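Local coordinates for protein ferredoxin--NADP reductase, apicoplast (Plasmodium falciparum, PDB 3JQQ) that passes electrons between ferredoxin and NADP(H) through a bound FAD in the apicoplast, possibly serving the last step of isoprenoid precursor synthesis, at residues 170-182 against 207-219. The protein carries 1 engineered substitution. Residues are numbered along the deposited sequence; the frame is centred on the assembly and turned at random.
With A2P (adenosine-2'-5'-diphosphate), chain J.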
ATOM      1  N   ASN B 170      34.009  -7.140  -5.927  1.00 46.51           N
ATOM      2  CA  ASN B 170      33.742  -7.021  -4.497  1.00 45.25           C
ATOM      3  C   ASN B 170      33.076  -5.692  -4.157  1.00 44.18           C
ATOM      4  O   ASN B 170      33.510  -4.979  -3.252  1.00 44.13           O
ATOM      5  CB  ASN B 170      35.029  -7.205  -3.693  1.00 45.41           C
ATOM      6  CG  ASN B 170      35.552  -8.626  -3.756  1.00 45.42           C
ATOM      7  OD1 ASN B 170      34.781  -9.585  -3.706  1.00 45.50           O
ATOM      8  ND2 ASN B 170      36.868  -8.771  -3.865  1.00 45.55           N
ATOM      9  N   THR B 171      32.016  -5.376  -4.886  1.00 42.73           N
ATOM     10  CA  THR B 171      31.319  -4.107  -4.718  1.00 41.29           C
ATOM     11  C   THR B 171      30.561  -4.041  -3.399  1.00 40.09           C
ATOM     12  O   THR B 171      30.028  -5.046  -2.929  1.00 40.07           O
ATOM     13  CB  THR B 171      30.348  -3.840  -5.887  1.00 41.38           C
ATOM     14  OG1 THR B 171      29.359  -4.875  -5.939  1.00 41.73           O
ATOM     15  CG2 THR B 171      31.103  -3.810  -7.204  1.00 41.34           C
ATOM     16  N   ASN B 172      30.525  -2.860  -2.797  1.00 38.51           N
ATOM     17  CA  ASN B 172      29.835  -2.644  -1.537  1.00 36.97           C
ATOM     18  C   ASN B 172      28.377  -2.268  -1.763  1.00 35.88           C
ATOM     19  O   ASN B 172      28.027  -1.758  -2.824  1.00 35.76           O
ATOM     20  CB  ASN B 172      30.545  -1.567  -0.723  1.00 37.03           C
ATOM     21  CG  ASN B 172      32.037  -1.812  -0.610  1.00 37.00           C
ATOM     22  OD1 ASN B 172      32.469  -2.862  -0.149  1.00 37.05           O
ATOM     23  ND2 ASN B 172      32.832  -0.837  -1.035  1.00 36.97           N
ATOM     24  N   PHE B 173      27.531  -2.512  -0.771  1.00 34.50           N
ATOM     25  CA  PHE B 173      26.098  -2.243  -0.903  1.00 33.16           C
ATOM     26  C   PHE B 173      25.491  -1.578   0.327  1.00 32.51           C
ATOM     27  O   PHE B 173      25.969  -1.754   1.449  1.00 32.36           O
ATOM     28  CB  PHE B 173      25.327  -3.540  -1.164  1.00 33.04           C
ATOM     29  CG  PHE B 173      25.736  -4.264  -2.417  1.00 32.28           C
ATOM     30  CD1 PHE B 173      26.589  -5.354  -2.357  1.00 31.69           C
ATOM     31  CD2 PHE B 173      25.248  -3.871  -3.652  1.00 31.89           C
ATOM     32  CE1 PHE B 173      26.957  -6.031  -3.505  1.00 31.69           C
ATOM     33  CE2 PHE B 173      25.611  -4.550  -4.802  1.00 31.76           C
ATOM     34  CZ  PHE B 173      26.469  -5.625  -4.732  1.00 31.64           C
ATOM     35  N   ILE B 174      24.429  -0.815   0.091  1.00 31.60           N
ATOM     36  CA  ILE B 174      23.509  -0.406   1.142  1.00 30.70           C
ATOM     37  C   ILE B 174      22.119  -0.884   0.736  1.00 29.90           C
ATOM     38  O   ILE B 174      21.571  -0.432  -0.268  1.00 29.90           O
ATOM     39  CB  ILE B 174      23.478   1.117   1.325  1.00 30.79           C
ATOM     40  CG1 ILE B 174      24.826   1.624   1.844  1.00 30.97           C
ATOM     41  CG2 ILE B 174      22.354   1.526   2.270  1.00 30.88           C
ATOM     42  CD1 ILE B 174      24.956   3.137   1.826  1.00 31.05           C
ATOM     43  N   PHE B 175      21.560  -1.819   1.499  1.00 28.89           N
ATOM     44  CA  PHE B 175      20.207  -2.299   1.242  1.00 27.78           C
ATOM     45  C   PHE B 175      19.242  -1.686   2.249  1.00 27.00           C
ATOM     46  O   PHE B 175      19.475  -1.743   3.455  1.00 26.90           O
ATOM     47  CB  PHE B 175      20.124  -3.827   1.334  1.00 27.82           C
ATOM     48  CG  PHE B 175      21.042  -4.555   0.387  1.00 27.84           C
ATOM     49  CD1 PHE B 175      21.689  -5.712   0.793  1.00 27.84           C
ATOM     50  CD2 PHE B 175      21.253  -4.095  -0.900  1.00 27.77           C
ATOM     51  CE1 PHE B 175      22.529  -6.395  -0.066  1.00 27.77           C
ATOM     52  CE2 PHE B 175      22.095  -4.773  -1.765  1.00 27.78           C
ATOM     53  CZ  PHE B 175      22.733  -5.926  -1.347  1.00 27.65           C
ATOM     54  N   ILE B 176      18.156  -1.101   1.753  1.00 26.02           N
ATOM     55  CA  ILE B 176      17.139  -0.522   2.625  1.00 25.02           C
ATOM     56  C   ILE B 176      15.799  -1.221   2.393  1.00 24.38           C
ATOM     57  O   ILE B 176      15.340  -1.329   1.260  1.00 24.18           O
ATOM     58  CB  ILE B 176      17.014   1.000   2.402  1.00 25.00           C
ATOM     59  CG1 ILE B 176      18.326   1.694   2.780  1.00 24.68           C
ATOM     60  CG2 ILE B 176      15.858   1.568   3.206  1.00 24.79           C
ATOM     61  CD1 ILE B 176      18.414   3.139   2.331  1.00 24.18           C
ATOM     62  N   ALA B 177      15.184  -1.708   3.468  1.00 23.75           N
ATOM     63  CA  ALA B 177      13.975  -2.518   3.334  1.00 23.17           C
ATOM     64  C   ALA B 177      12.916  -2.262   4.406  1.00 22.74           C
ATOM     65  O   ALA B 177      13.219  -1.794   5.505  1.00 22.66           O
ATOM     66  CB  ALA B 177      14.338  -4.003   3.303  1.00 23.13           C
ATOM     67  N   THR B 178      11.670  -2.572   4.058  1.00 22.25           N
ATOM     68  CA  THR B 178      10.582  -2.658   5.021  1.00 21.93           C
ATOM     69  C   THR B 178       9.769  -3.914   4.731  1.00 21.67           C
ATOM     70  O   THR B 178       9.529  -4.252   3.573  1.00 21.65           O
ATOM     71  CB  THR B 178       9.642  -1.430   4.965  1.00 21.97           C
ATOM     72  OG1 THR B 178       9.031  -1.345   3.670  1.00 22.02           O
ATOM     73  CG2 THR B 178      10.414  -0.148   5.248  1.00 21.94           C
ATOM     74  N   GLY B 179       9.351  -4.610   5.783  1.00 21.31           N
ATOM     75  CA  GLY B 179       8.506  -5.792   5.626  1.00 20.87           C
ATOM     76  C   GLY B 179       9.045  -6.801   4.629  1.00 20.48           C
ATOM     77  O   GLY B 179      10.187  -7.241   4.738  1.00 20.40           O
ATOM     78  N   THR B 180       8.217  -7.176   3.657  1.00 20.19           N
ATOM     79  CA  THR B 180       8.611  -8.171   2.662  1.00 19.90           C
ATOM     80  C   THR B 180       9.636  -7.617   1.682  1.00 19.70           C
ATOM     81  O   THR B 180      10.115  -8.327   0.799  1.00 19.77           O
ATOM     82  CB  THR B 180       7.399  -8.711   1.881  1.00 19.99           C
ATOM     83  OG1 THR B 180       6.704  -7.624   1.255  1.00 20.24           O
ATOM     84  CG2 THR B 180       6.448  -9.449   2.814  1.00 19.65           C
ATOM     85  N   GLY B 181       9.977  -6.344   1.851  1.00 19.57           N
ATOM     86  CA  GLY B 181      10.999  -5.707   1.036  1.00 19.31           C
ATOM     87  C   GLY B 181      12.402  -6.243   1.271  1.00 19.32           C
ATOM     88  O   GLY B 181      13.342  -5.846   0.584  1.00 19.19           O
ATOM     89  N   ILE B 182      12.565  -7.139   2.238  1.00 19.29           N
ATOM     90  CA  ILE B 182      13.887  -7.714   2.467  1.00 19.39           C
ATOM     91  C   ILE B 182      14.154  -8.839   1.460  1.00 19.42           C
ATOM     92  O   ILE B 182      15.300  -9.212   1.216  1.00 19.39           O
ATOM     93  CB  ILE B 182      14.057  -8.220   3.922  1.00 19.37           C
ATOM     94  CG1 ILE B 182      15.524  -8.561   4.212  1.00 19.44           C
ATOM     95  CG2 ILE B 182      13.156  -9.416   4.187  1.00 19.23           C
ATOM     96  CD1 ILE B 182      16.390  -7.363   4.536  1.00 19.05           C
ATOM     97  N   TYR B 207      33.442 -13.556  -2.159  1.00 43.56           N
ATOM     98  CA  TYR B 207      33.007 -12.168  -2.085  1.00 43.48           C
ATOM     99  C   TYR B 207      33.442 -11.534  -0.770  1.00 43.34           C
ATOM    100  O   TYR B 207      33.262 -12.119   0.298  1.00 43.45           O
ATOM    101  CB  TYR B 207      31.488 -12.073  -2.248  1.00 43.55           C
ATOM    102  CG  TYR B 207      30.922 -10.705  -1.944  1.00 43.62           C
ATOM    103  CD1 TYR B 207      31.154  -9.631  -2.793  1.00 43.53           C
ATOM    104  CD2 TYR B 207      30.152 -10.488  -0.809  1.00 43.59           C
ATOM    105  CE1 TYR B 207      30.637  -8.380  -2.518  1.00 43.52           C
ATOM    106  CE2 TYR B 207      29.631  -9.240  -0.527  1.00 43.63           C
ATOM    107  CZ  TYR B 207      29.877  -8.190  -1.385  1.00 43.57           C
ATOM    108  OH  TYR B 207      29.360  -6.945  -1.107  1.00 43.53           O
ATOM    109  N   THR B 208      34.016 -10.337  -0.849  1.00 43.00           N
ATOM    110  CA  THR B 208      34.530  -9.672   0.345  1.00 42.61           C
ATOM    111  C   THR B 208      34.270  -8.162   0.374  1.00 42.10           C
ATOM    112  O   THR B 208      35.100  -7.392   0.857  1.00 42.11           O
ATOM    113  CB  THR B 208      36.035  -9.960   0.550  1.00 42.74           C
ATOM    114  OG1 THR B 208      36.712  -9.928  -0.713  1.00 42.83           O
ATOM    115  CG2 THR B 208      36.227 -11.332   1.181  1.00 42.78           C
ATOM    116  N   GLY B 209      33.114  -7.749  -0.139  1.00 41.38           N
ATOM    117  CA  GLY B 209      32.686  -6.356  -0.041  1.00 40.37           C
ATOM    118  C   GLY B 209      31.963  -6.107   1.271  1.00 39.63           C
ATOM    119  O   GLY B 209      31.826  -7.017   2.088  1.00 39.61           O
ATOM    120  N   TYR B 210      31.502  -4.878   1.483  1.00 38.84           N
ATOM    121  CA  TYR B 210      30.782  -4.552   2.711  1.00 37.97           C
ATOM    122  C   TYR B 210      29.325  -4.198   2.438  1.00 36.96           C
ATOM    123  O   TYR B 210      29.025  -3.367   1.581  1.00 36.89           O
ATOM    124  CB  TYR B 210      31.471  -3.416   3.473  1.00 38.26           C
ATOM    125  CG  TYR B 210      31.123  -3.388   4.947  1.00 39.22           C
ATOM    126  CD1 TYR B 210      31.363  -4.492   5.754  1.00 40.10           C
ATOM    127  CD2 TYR B 210      30.562  -2.259   5.533  1.00 40.03           C
ATOM    128  CE1 TYR B 210      31.049  -4.479   7.099  1.00 40.60           C
ATOM    129  CE2 TYR B 210      30.241  -2.234   6.882  1.00 40.55           C
ATOM    130  CZ  TYR B 210      30.490  -3.349   7.658  1.00 40.78           C
ATOM    131  OH  TYR B 210      30.181  -3.334   9.004  1.00 41.41           O
ATOM    132  N   ILE B 211      28.427  -4.838   3.179  1.00 35.65           N
ATOM    133  CA  ILE B 211      26.990  -4.624   3.013  1.00 34.34           C
ATOM    134  C   ILE B 211      26.371  -4.041   4.278  1.00 33.38           C
ATOM    135  O   ILE B 211      26.554  -4.573   5.373  1.00 33.30           O
ATOM    136  CB  ILE B 211      26.274  -5.940   2.653  1.00 34.40           C
ATOM    137  CG1 ILE B 211      26.840  -6.511   1.344  1.00 34.24           C
ATOM    138  CG2 ILE B 211      24.769  -5.722   2.553  1.00 34.37           C
ATOM    139  CD1 ILE B 211      26.457  -7.954   1.094  1.00 34.23           C
ATOM    140  N   THR B 212      25.645  -2.939   4.123  1.00 32.11           N
ATOM    141  CA  THR B 212      24.948  -2.322   5.242  1.00 30.92           C
ATOM    142  C   THR B 212      23.446  -2.415   5.019  1.00 30.02           C
ATOM    143  O   THR B 212      22.927  -1.946   4.008  1.00 29.93           O
ATOM    144  CB  THR B 212      25.339  -0.844   5.416  1.00 30.97           C
ATOM    145  OG1 THR B 212      26.765  -0.713   5.352  1.00 31.20           O
ATOM    146  CG2 THR B 212      24.841  -0.317   6.754  1.00 30.78           C
ATOM    147  N   ILE B 213      22.751  -3.024   5.972  1.00 28.91           N
ATOM    148  CA  ILE B 213      21.326  -3.263   5.826  1.00 27.71           C
ATOM    149  C   ILE B 213      20.509  -2.452   6.820  1.00 27.00           C
ATOM    150  O   ILE B 213      20.757  -2.490   8.025  1.00 26.94           O
ATOM    151  CB  ILE B 213      20.994  -4.756   5.982  1.00 27.71           C
ATOM    152  CG1 ILE B 213      21.904  -5.591   5.079  1.00 27.49           C
ATOM    153  CG2 ILE B 213      19.528  -5.014   5.668  1.00 27.58           C
ATOM    154  CD1 ILE B 213      21.423  -7.003   4.863  1.00 27.70           C
ATOM    155  N   TYR B 214      19.542  -1.706   6.298  1.00 26.11           N
ATOM    156  CA  TYR B 214      18.602  -0.966   7.125  1.00 25.37           C
ATOM    157  C   TYR B 214      17.223  -1.572   6.917  1.00 24.53           C
ATOM    158  O   TYR B 214      16.666  -1.506   5.821  1.00 24.55           O
ATOM    159  CB  TYR B 214      18.598   0.514   6.744  1.00 25.60           C
ATOM    160  CG  TYR B 214      19.939   1.197   6.901  1.00 26.34           C
ATOM    161  CD1 TYR B 214      20.745   1.452   5.799  1.00 27.04           C
ATOM    162  CD2 TYR B 214      20.396   1.591   8.151  1.00 27.16           C
ATOM    163  CE1 TYR B 214      21.970   2.080   5.939  1.00 27.64           C
ATOM    164  CE2 TYR B 214      21.619   2.219   8.300  1.00 27.83           C
ATOM    165  CZ  TYR B 214      22.400   2.460   7.191  1.00 27.95           C
ATOM    166  OH  TYR B 214      23.616   3.086   7.338  1.00 28.71           O
ATOM    167  N   TYR B 215      16.677  -2.170   7.968  1.00 23.49           N
ATOM    168  CA  TYR B 215      15.483  -2.987   7.829  1.00 22.61           C
ATOM    169  C   TYR B 215      14.424  -2.588   8.847  1.00 22.44           C
ATOM    170  O   TYR B 215      14.619  -2.728  10.054  1.00 22.48           O
ATOM    171  CB  TYR B 215      15.862  -4.467   7.965  1.00 22.42           C
ATOM    172  CG  TYR B 215      14.758  -5.463   7.677  1.00 21.20           C
ATOM    173  CD1 TYR B 215      13.680  -5.132   6.868  1.00 19.59           C
ATOM    174  CD2 TYR B 215      14.817  -6.753   8.196  1.00 20.30           C
ATOM    175  CE1 TYR B 215      12.681  -6.050   6.603  1.00 18.26           C
ATOM    176  CE2 TYR B 215      13.824  -7.677   7.937  1.00 19.26           C
ATOM    177  CZ  TYR B 215      12.758  -7.319   7.140  1.00 18.81           C
ATOM    178  OH  TYR B 215      11.767  -8.241   6.877  1.00 18.31           O
ATOM    179  N   GLY B 216      13.306  -2.077   8.341  1.00 22.11           N
ATOM    180  CA  GLY B 216      12.203  -1.643   9.186  1.00 21.66           C
ATOM    181  C   GLY B 216      11.092  -2.670   9.247  1.00 21.40           C
ATOM    182  O   GLY B 216      10.550  -3.082   8.221  1.00 21.14           O
ATOM    183  N   VAL B 217      10.767  -3.092  10.464  1.00 21.24           N
ATOM    184  CA  VAL B 217       9.674  -4.021  10.704  1.00 21.14           C
ATOM    185  C   VAL B 217       8.988  -3.618  12.003  1.00 21.06           C
ATOM    186  O   VAL B 217       9.461  -2.723  12.704  1.00 21.00           O
ATOM    187  CB  VAL B 217      10.171  -5.480  10.791  1.00 21.17           C
ATOM    188  CG1 VAL B 217      10.632  -5.967   9.426  1.00 21.04           C
ATOM    189  CG2 VAL B 217      11.289  -5.606  11.817  1.00 21.12           C
ATOM    190  N   TYR B 218       7.875  -4.268  12.325  1.00 20.97           N
ATOM    191  CA  TYR B 218       7.108  -3.914  13.522  1.00 21.08           C
ATOM    192  C   TYR B 218       7.864  -4.202  14.824  1.00 21.01           C
ATOM    193  O   TYR B 218       7.993  -3.326  15.681  1.00 21.03           O
ATOM    194  CB  TYR B 218       5.750  -4.618  13.531  1.00 21.02           C
ATOM    195  CG  TYR B 218       4.914  -4.294  14.750  1.00 21.71           C
ATOM    196  CD1 TYR B 218       4.298  -3.056  14.883  1.00 22.16           C
ATOM    197  CD2 TYR B 218       4.751  -5.216  15.767  1.00 21.99           C
ATOM    198  CE1 TYR B 218       3.539  -2.748  15.997  1.00 22.24           C
ATOM    199  CE2 TYR B 218       3.992  -4.919  16.887  1.00 22.40           C
ATOM    200  CZ  TYR B 218       3.387  -3.687  16.998  1.00 22.79           C
ATOM    201  OH  TYR B 218       2.630  -3.380  18.104  1.00 22.69           O
ATOM    202  N   ASN B 219       8.345  -5.434  14.967  1.00 20.99           N
ATOM    203  CA  ASN B 219       9.132  -5.840  16.126  1.00 20.95           C
ATOM    204  C   ASN B 219      10.082  -6.980  15.754  1.00 21.06           C
ATOM    205  O   ASN B 219      10.151  -7.378  14.591  1.00 21.17           O
ATOM    206  CB  ASN B 219       8.220  -6.246  17.289  1.00 20.76           C
ATOM    207  CG  ASN B 219       7.308  -7.406  16.939  1.00 20.43           C
ATOM    208  OD1 ASN B 219       7.497  -8.070  15.923  1.00 20.62           O
ATOM    209  ND2 ASN B 219       6.312  -7.655  17.781  1.00 19.88           N
TER
HETATM  210  P1  A2P J 416       3.830   0.475  11.086  1.00 20.52           P
HETATM  211  O1P A2P J 416       3.719   1.910  11.539  1.00 20.75           O
HETATM  212  O2P A2P J 416       2.922   0.124   9.932  1.00 20.83           O
HETATM  213  O3P A2P J 416       3.832  -0.530  12.213  1.00 20.93           O
HETATM  214  P2  A2P J 416       4.240  -3.712   6.432  1.00 24.29           P
HETATM  215  O4P A2P J 416       5.100  -4.231   5.306  1.00 24.71           O
HETATM  216  O5P A2P J 416       3.037  -2.910   5.986  1.00 24.42           O
HETATM  217  O6P A2P J 416       3.956  -4.731   7.509  1.00 24.38           O
HETATM  218  O5' A2P J 416       5.176  -2.625   7.164  1.00 23.46           O
HETATM  219  C5' A2P J 416       6.572  -2.872   7.318  1.00 21.96           C
HETATM  220  C4' A2P J 416       7.168  -1.829   8.254  1.00 21.13           C
HETATM  221  O4' A2P J 416       7.228  -0.560   7.592  1.00 20.79           O
HETATM  222  C3' A2P J 416       6.308  -1.637   9.495  1.00 20.57           C
HETATM  223  O3' A2P J 416       7.172  -1.520  10.629  1.00 20.74           O
HETATM  224  C2' A2P J 416       5.600  -0.318   9.270  1.00 20.30           C
HETATM  225  O2' A2P J 416       5.322   0.368  10.487  1.00 20.19           O
HETATM  226  C1' A2P J 416       6.677   0.412   8.485  1.00 20.25           C
HETATM  227  N9  A2P J 416       6.163   1.648   7.842  1.00 19.64           N
HETATM  228  C8  A2P J 416       4.880   2.057   7.797  1.00 19.42           C
HETATM  229  N7  A2P J 416       4.772   3.247   7.151  1.00 18.87           N
HETATM  230  C5  A2P J 416       6.014   3.618   6.782  1.00 19.12           C
HETATM  231  C6  A2P J 416       6.625   4.764   6.067  1.00 19.09           C
HETATM  232  N6  A2P J 416       5.867   5.784   5.601  1.00 18.95           N
HETATM  233  N1  A2P J 416       7.966   4.761   5.891  1.00 19.26           N
HETATM  234  C2  A2P J 416       8.737   3.756   6.343  1.00 18.98           C
HETATM  235  N3  A2P J 416       8.251   2.688   6.998  1.00 19.43           N
HETATM  236  C4  A2P J 416       6.925   2.564   7.245  1.00 19.21           C
HETATM  237  O   HOH W   1      28.181  -1.148   3.268  1.00 25.00           O
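Tyr215 reaches from strand 211-217 to Gly179 and Ile182, in the turn that follows strand 173-178, and it can be followed atom by atom. With CG anti to the backbone N (chi1 -173°), the ring leans across toward Ala177 and the turn after it. Tyr215 CD1 lies 3.8 Å from Ala177 CB, CG and CD2 lie against Ile182 CD1, and CE1 then passes Gly179 O, which lies at the ring edge. At the tip, Tyr215 OH donates to Gly179 O over 2.8 Å and is itself hydrogen-bonded to Leu224 N. One face of the ring carries Val217 CG1, the opposite face Ile182, whose CB sits 3.9 Å from the ring centroid in a CH-pi contact, while Ile182 CG2 packs against the hydroxyl.

Behind this turn the strands run parallel, held by backbone hydrogen bonds from Phe173 N to Tyr210 O through to Gly179 N to Gly216 O. Phe175 packs its CE1 against Ile211 CG2 at 3.5 Å; on the other face of the sheet Ile174 CG2 meets the Tyr214 ring at its edge. At the N-terminal end side chains take over: Asn172 OD1 accepts a hydrogen bond from Tyr210 N in the carbonyl plane, on a lone pair, at 2.8 Å, while Asn172 ND2 is tied to Tyr277 O, and Tyr207 OH donates to Thr171 O at 2.7 Å.

The C-terminal ends open onto the 2'-phospho-AMP, as in other NADP-binding Rossmann-like domains: Gly216 O lies 3.6 Å from its C4', and Gly179, with positive phi, faces the ribose and phosphate. Both are inner strands of a five-stranded parallel sheet, with strand 280-285 flanking 173-178 and strand 240-246 flanking 211-217; helix 183-192 covers the Ile211 and Ala177 face, helix 259-265 the Ile176 and Tyr214 face.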